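Local coordinates for protein galectin (Xenopus laevis, PDB 3WUC) that probably binds lactose and related beta-galactosides, as galectins do, through a beta-sandwich carbohydrate-recognition domain, at residues 92-104 against 110-122. Numbering follows the deposited sequence. Where two conformers were deposited one is given.
Sequences LIFDFEDCITVHL and IPFTCRFPIEVIN
Val-102 and Ile-110 exchange N-H and C=O, with Val-102 N to Ile-110 O at 2.9 Å and nearly straight, one of two such reciprocal pairs in the antiparallel hairpin of strands 99-103 and 110-113. Ile-100 and Phe-112 do the same less evenly: Phe-112 N reaches Ile-100 O at 2.8 Å, whereas the return bond from Ile-100 N to Phe-112 O is bent (135°). Past the strand end, Cys-114 N still donates to Asp-98 O (3.0 Å), tying the 97-98 turn to the chain leaving the hairpin.

Apolar contacts split between the two faces. On the Ile-100 and Val-102 side, Leu-104 CD1 lies 3.7 Å from Ile-110 CG1, and Ile-100 CD1 touches Cys-114 SG. On the other, Cys-99 SG, swung anti to its own N (chi1 -172°), rests against Pro-111 CB at 3.8 Å.

A separate aromatic contact brings in the returning chain. CG of Phe-96 stands opposite the backbone N (chi1 -177°), which carries the ring onto 118-121, and Ile-121 CD1 sits squarely over its face in a CH-pi contact, 3.6 Å from the centroid. Cys-114 SG approaches the ring edge, while Ile-118 CG2 lies 4.1 Å from Phe-96 CE1.

Lys-18 NZ makes salt bridges to both Asp-98 OD1 and Glu-119 OE2, probably offsetting these two nearby like charges. Strand 89-96 continues the hairpin's sheet toward strand 20-28, and Ile-110 and Phe-112 pack on Leu-65 of strand 62-69, across the galectin sandwich, while loop 114-119 carries the chain over Ile-47 into the opposing sheet through strand 120-127.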
loop_
_atom_site.group_PDB
_atom_site.type_symbol
_atom_site.label_atom_id
_atom_site.label_comp_id
_atom_site.label_asym_id
_atom_site.label_seq_id
_atom_site.Cartn_x
_atom_site.Cartn_y
_atom_site.Cartn_z
ATOM N N LEU B 92 -4.446 -11.736 -4.191
ATOM C CA LEU B 92 -4.508 -12.223 -5.546
ATOM C C LEU B 92 -4.325 -11.061 -6.498
ATOM O O LEU B 92 -4.914 -9.992 -6.256
ATOM C CB LEU B 92 -5.884 -12.930 -5.805
ATOM C CG LEU B 92 -6.131 -14.251 -5.022
ATOM C CD1 LEU B 92 -7.609 -14.667 -5.127
ATOM C CD2 LEU B 92 -5.302 -15.319 -5.682
ATOM N N ILE B 93 -3.524 -11.220 -7.519
ATOM C CA ILE B 93 -3.272 -10.154 -8.493
ATOM C C ILE B 93 -3.718 -10.697 -9.858
ATOM O O ILE B 93 -3.405 -11.811 -10.236
ATOM C CB ILE B 93 -1.804 -9.710 -8.505
ATOM C CG1 ILE B 93 -1.479 -9.184 -7.137
ATOM C CG2 ILE B 93 -1.623 -8.679 -9.553
ATOM C CD1 ILE B 93 0.005 -8.900 -7.022
ATOM N N PHE B 94 -4.468 -9.904 -10.613
ATOM C CA PHE B 94 -4.975 -10.311 -11.937
ATOM C C PHE B 94 -4.440 -9.382 -12.985
ATOM O O PHE B 94 -4.730 -8.188 -12.934
ATOM C CB PHE B 94 -6.511 -10.284 -11.934
ATOM C CG PHE B 94 -7.159 -11.140 -10.875
ATOM C CD1 PHE B 94 -7.322 -10.759 -9.595
ATOM C CD2 PHE B 94 -7.579 -12.424 -11.242
ATOM C CE1 PHE B 94 -7.879 -11.559 -8.606
ATOM C CE2 PHE B 94 -8.195 -13.244 -10.251
ATOM C CZ PHE B 94 -8.329 -12.820 -9.016
ATOM N N ASP B 95 -3.686 -9.885 -13.931
ATOM C CA ASP B 95 -3.152 -9.119 -15.056
ATOM C C ASP B 95 -4.146 -9.262 -16.206
ATOM O O ASP B 95 -4.391 -10.366 -16.642
ATOM C CB ASP B 95 -1.825 -9.703 -15.576
ATOM C CG ASP B 95 -0.720 -9.610 -14.653
ATOM O OD1 ASP B 95 -0.861 -8.839 -13.674
ATOM O OD2 ASP B 95 0.309 -10.361 -14.914
ATOM N N PHE B 96 -4.789 -8.198 -16.629
ATOM C CA PHE B 96 -5.751 -8.270 -17.696
ATOM C C PHE B 96 -5.098 -8.095 -19.063
ATOM O O PHE B 96 -4.535 -7.028 -19.366
ATOM C CB PHE B 96 -6.759 -7.203 -17.441
ATOM C CG PHE B 96 -7.911 -7.150 -18.412
ATOM C CD1 PHE B 96 -8.372 -8.260 -19.045
ATOM C CD2 PHE B 96 -8.553 -5.949 -18.595
ATOM C CE1 PHE B 96 -9.477 -8.181 -19.955
ATOM C CE2 PHE B 96 -9.668 -5.814 -19.437
ATOM C CZ PHE B 96 -10.147 -6.954 -20.132
ATOM N N GLU B 97 -5.142 -9.187 -19.876
ATOM C CA GLU B 97 -4.646 -9.215 -21.242
ATOM C C GLU B 97 -5.602 -10.162 -21.951
ATOM O O GLU B 97 -6.514 -10.764 -21.314
ATOM C CB GLU B 97 -3.183 -9.707 -21.302
ATOM C CG GLU B 97 -2.220 -8.878 -20.474
ATOM C CD GLU B 97 -1.864 -7.533 -21.051
ATOM O OE1 GLU B 97 -2.368 -7.200 -22.129
ATOM O OE2 GLU B 97 -1.086 -6.773 -20.408
ATOM N N ASP B 98 -5.371 -10.390 -23.265
ATOM C CA ASP B 98 -6.100 -11.418 -23.957
ATOM C C ASP B 98 -6.098 -12.722 -23.248
ATOM O O ASP B 98 -7.085 -13.494 -23.274
ATOM C CB ASP B 98 -5.497 -11.618 -25.400
ATOM C CG ASP B 98 -5.754 -10.376 -26.313
ATOM O OD1 ASP B 98 -6.616 -9.521 -26.007
ATOM O OD2 ASP B 98 -5.131 -10.285 -27.388
ATOM N N CYS B 99 -4.973 -13.054 -22.619
ATOM C CA CYS B 99 -4.891 -14.147 -21.655
ATOM C C CYS B 99 -4.698 -13.517 -20.278
ATOM O O CYS B 99 -3.703 -12.789 -20.109
ATOM C CB CYS B 99 -3.733 -15.016 -21.940
ATOM S SG CYS B 99 -3.728 -16.516 -20.913
ATOM N N ILE B 100 -5.661 -13.682 -19.397
ATOM C CA ILE B 100 -5.557 -13.213 -17.999
ATOM C C ILE B 100 -4.508 -14.026 -17.319
ATOM O O ILE B 100 -4.371 -15.244 -17.569
ATOM C CB ILE B 100 -6.921 -13.248 -17.312
ATOM C CG1 ILE B 100 -7.813 -12.244 -18.049
ATOM C CG2 ILE B 100 -6.839 -12.957 -15.791
ATOM C CD1 ILE B 100 -9.278 -12.320 -17.660
ATOM N N THR B 101 -3.689 -13.373 -16.471
ATOM C CA THR B 101 -2.800 -14.080 -15.610
ATOM C C THR B 101 -3.265 -13.906 -14.137
ATOM O O THR B 101 -3.313 -12.764 -13.670
ATOM C CB THR B 101 -1.319 -13.661 -15.748
ATOM O OG1 THR B 101 -0.872 -13.863 -17.119
ATOM C CG2 THR B 101 -0.489 -14.517 -14.840
ATOM N N VAL B 102 -3.593 -14.988 -13.461
ATOM C CA VAL B 102 -3.921 -14.984 -12.024
ATOM C C VAL B 102 -2.596 -15.271 -11.260
ATOM O O VAL B 102 -2.045 -16.389 -11.396
ATOM C CB VAL B 102 -4.977 -15.993 -11.581
ATOM C CG1 VAL B 102 -5.345 -15.818 -10.144
ATOM C CG2 VAL B 102 -6.197 -15.913 -12.576
ATOM N N HIS B 103 -2.053 -14.254 -10.584
ATOM C CA HIS B 103 -0.865 -14.393 -9.733
ATOM C C HIS B 103 -1.276 -14.836 -8.360
ATOM O O HIS B 103 -1.900 -14.100 -7.574
ATOM C CB HIS B 103 -0.103 -13.093 -9.602
ATOM C CG HIS B 103 0.494 -12.609 -10.867
ATOM N ND1 HIS B 103 1.773 -12.964 -11.267
ATOM C CD2 HIS B 103 -0.036 -11.909 -11.901
ATOM C CE1 HIS B 103 2.043 -12.399 -12.432
ATOM N NE2 HIS B 103 0.966 -11.746 -12.836
ATOM N N LEU B 104 -0.945 -16.058 -8.014
ATOM C CA LEU B 104 -1.188 -16.594 -6.742
ATOM C C LEU B 104 -0.118 -16.089 -5.702
ATOM O O LEU B 104 1.025 -15.811 -6.162
ATOM C CB LEU B 104 -1.162 -18.128 -6.800
ATOM C CG LEU B 104 -2.119 -18.839 -7.810
ATOM C CD1 LEU B 104 -1.977 -20.281 -7.766
ATOM C CD2 LEU B 104 -3.551 -18.390 -7.478
ATOM N N ILE B 110 -1.479 -18.598 -12.946
ATOM C CA ILE B 110 -2.434 -19.442 -13.623
ATOM C C ILE B 110 -2.906 -18.662 -14.843
ATOM O O ILE B 110 -3.532 -17.629 -14.684
ATOM C CB ILE B 110 -3.574 -19.733 -12.667
ATOM C CG1 ILE B 110 -2.973 -20.211 -11.357
ATOM C CG2 ILE B 110 -4.542 -20.778 -13.230
ATOM C CD1 ILE B 110 -2.142 -21.431 -11.610
ATOM N N PRO B 111 -2.626 -19.144 -16.068
ATOM C CA PRO B 111 -3.210 -18.459 -17.270
ATOM C C PRO B 111 -4.693 -18.771 -17.374
ATOM O O PRO B 111 -5.147 -19.872 -17.014
ATOM C CB PRO B 111 -2.414 -19.042 -18.464
ATOM C CG PRO B 111 -1.894 -20.343 -17.932
ATOM C CD PRO B 111 -1.766 -20.318 -16.425
ATOM N N PHE B 112 -5.467 -17.812 -17.830
ATOM C CA PHE B 112 -6.866 -18.051 -18.057
ATOM C C PHE B 112 -7.246 -17.232 -19.270
ATOM O O PHE B 112 -7.419 -15.999 -19.225
ATOM C CB PHE B 112 -7.741 -17.710 -16.795
ATOM C CG PHE B 112 -9.094 -18.288 -16.826
ATOM C CD1 PHE B 112 -9.354 -19.657 -16.906
ATOM C CD2 PHE B 112 -10.194 -17.445 -16.887
ATOM C CE1 PHE B 112 -10.623 -20.199 -16.986
ATOM C CE2 PHE B 112 -11.469 -17.959 -16.915
ATOM C CZ PHE B 112 -11.723 -19.340 -17.011
ATOM N N THR B 113 -7.398 -17.888 -20.425
ATOM C CA THR B 113 -7.644 -17.140 -21.658
ATOM C C THR B 113 -9.033 -16.510 -21.611
ATOM O O THR B 113 -9.967 -17.146 -21.065
ATOM C CB THR B 113 -7.632 -18.115 -22.875
ATOM O OG1 THR B 113 -6.382 -18.771 -22.907
ATOM C CG2 THR B 113 -7.794 -17.373 -24.141
ATOM N N CYS B 114 -9.190 -15.283 -22.160
ATOM C CA CYS B 114 -10.490 -14.671 -22.233
ATOM C C CYS B 114 -11.424 -15.563 -23.099
ATOM O O CYS B 114 -11.062 -15.818 -24.250
ATOM C CB CYS B 114 -10.447 -13.298 -22.833
ATOM S SG CYS B 114 -9.761 -12.066 -21.695
ATOM N N ARG B 115 -12.505 -16.036 -22.530
ATOM C CA ARG B 115 -13.435 -16.923 -23.287
ATOM C C ARG B 115 -14.422 -16.184 -24.139
ATOM O O ARG B 115 -15.087 -16.789 -24.951
ATOM C CB ARG B 115 -14.145 -17.775 -22.352
ATOM C CG ARG B 115 -13.095 -18.824 -21.880
ATOM C CD ARG B 115 -13.668 -19.569 -20.769
ATOM N NE ARG B 115 -12.924 -20.788 -20.475
ATOM C CZ ARG B 115 -13.290 -21.621 -19.510
ATOM N NH1 ARG B 115 -12.576 -22.752 -19.288
ATOM N NH2 ARG B 115 -14.326 -21.321 -18.732
ATOM N N PHE B 116 -14.564 -14.887 -23.908
ATOM C CA PHE B 116 -15.409 -14.009 -24.747
ATOM C C PHE B 116 -14.715 -12.667 -24.914
ATOM O O PHE B 116 -13.866 -12.348 -24.090
ATOM C CB PHE B 116 -16.854 -13.864 -24.213
ATOM C CG PHE B 116 -16.973 -13.373 -22.779
ATOM C CD1 PHE B 116 -17.012 -12.017 -22.482
ATOM C CD2 PHE B 116 -17.009 -14.267 -21.715
ATOM C CE1 PHE B 116 -17.108 -11.582 -21.143
ATOM C CE2 PHE B 116 -17.148 -13.832 -20.419
ATOM C CZ PHE B 116 -17.156 -12.497 -20.140
ATOM N N PRO B 117 -14.993 -11.902 -25.983
ATOM C CA PRO B 117 -14.318 -10.651 -26.177
ATOM C C PRO B 117 -14.689 -9.653 -25.068
ATOM O O PRO B 117 -15.891 -9.524 -24.672
ATOM C CB PRO B 117 -14.807 -10.177 -27.557
ATOM C CG PRO B 117 -15.032 -11.473 -28.287
ATOM C CD PRO B 117 -15.666 -12.321 -27.248
ATOM N N ILE B 118 -13.663 -9.055 -24.498
ATOM C CA ILE B 118 -13.873 -8.023 -23.450
ATOM C C ILE B 118 -12.721 -7.050 -23.466
ATOM O O ILE B 118 -11.620 -7.426 -23.565
ATOM C CB ILE B 118 -14.059 -8.654 -22.059
ATOM C CG1 ILE B 118 -14.337 -7.573 -20.997
ATOM C CG2 ILE B 118 -12.860 -9.524 -21.751
ATOM C CD1 ILE B 118 -14.915 -8.175 -19.725
ATOM N N GLU B 119 -12.993 -5.755 -23.419
ATOM C CA GLU B 119 -11.932 -4.753 -23.444
ATOM C C GLU B 119 -11.807 -4.025 -22.104
ATOM O O GLU B 119 -10.813 -3.441 -21.869
ATOM C CB GLU B 119 -12.094 -3.740 -24.570
ATOM C CG GLU B 119 -11.643 -4.372 -25.934
ATOM C CD GLU B 119 -10.160 -4.932 -25.916
ATOM O OE1 GLU B 119 -9.165 -4.182 -25.593
ATOM O OE2 GLU B 119 -9.948 -6.130 -26.240
ATOM N N VAL B 120 -12.837 -4.073 -21.285
ATOM C CA VAL B 120 -12.838 -3.377 -19.967
ATOM C C VAL B 120 -13.503 -4.248 -18.957
ATOM O O VAL B 120 -14.626 -4.720 -19.154
ATOM C CB VAL B 120 -13.536 -2.001 -20.042
ATOM C CG1 VAL B 120 -13.494 -1.286 -18.704
ATOM C CG2 VAL B 120 -12.923 -1.132 -21.106
ATOM N N ILE B 121 -12.825 -4.478 -17.839
ATOM C CA ILE B 121 -13.426 -5.072 -16.646
ATOM C C ILE B 121 -13.917 -4.030 -15.726
ATOM O O ILE B 121 -13.177 -3.160 -15.241
ATOM C CB ILE B 121 -12.395 -5.999 -15.874
ATOM C CG1 ILE B 121 -12.074 -7.171 -16.861
ATOM C CG2 ILE B 121 -12.918 -6.446 -14.499
ATOM C CD1 ILE B 121 -10.957 -7.973 -16.338
ATOM N N ASN B 122 -15.200 -3.981 -15.578
ATOM C CA ASN B 122 -15.791 -3.010 -14.718
ATOM C C ASN B 122 -16.343 -3.498 -13.389
ATOM O O ASN B 122 -16.686 -2.733 -12.462
ATOM C CB ASN B 122 -16.933 -2.307 -15.458
ATOM C CG ASN B 122 -16.493 -1.188 -16.342
ATOM O OD1 ASN B 122 -15.658 -0.313 -15.950
ATOM N ND2 ASN B 122 -16.969 -1.205 -17.562
#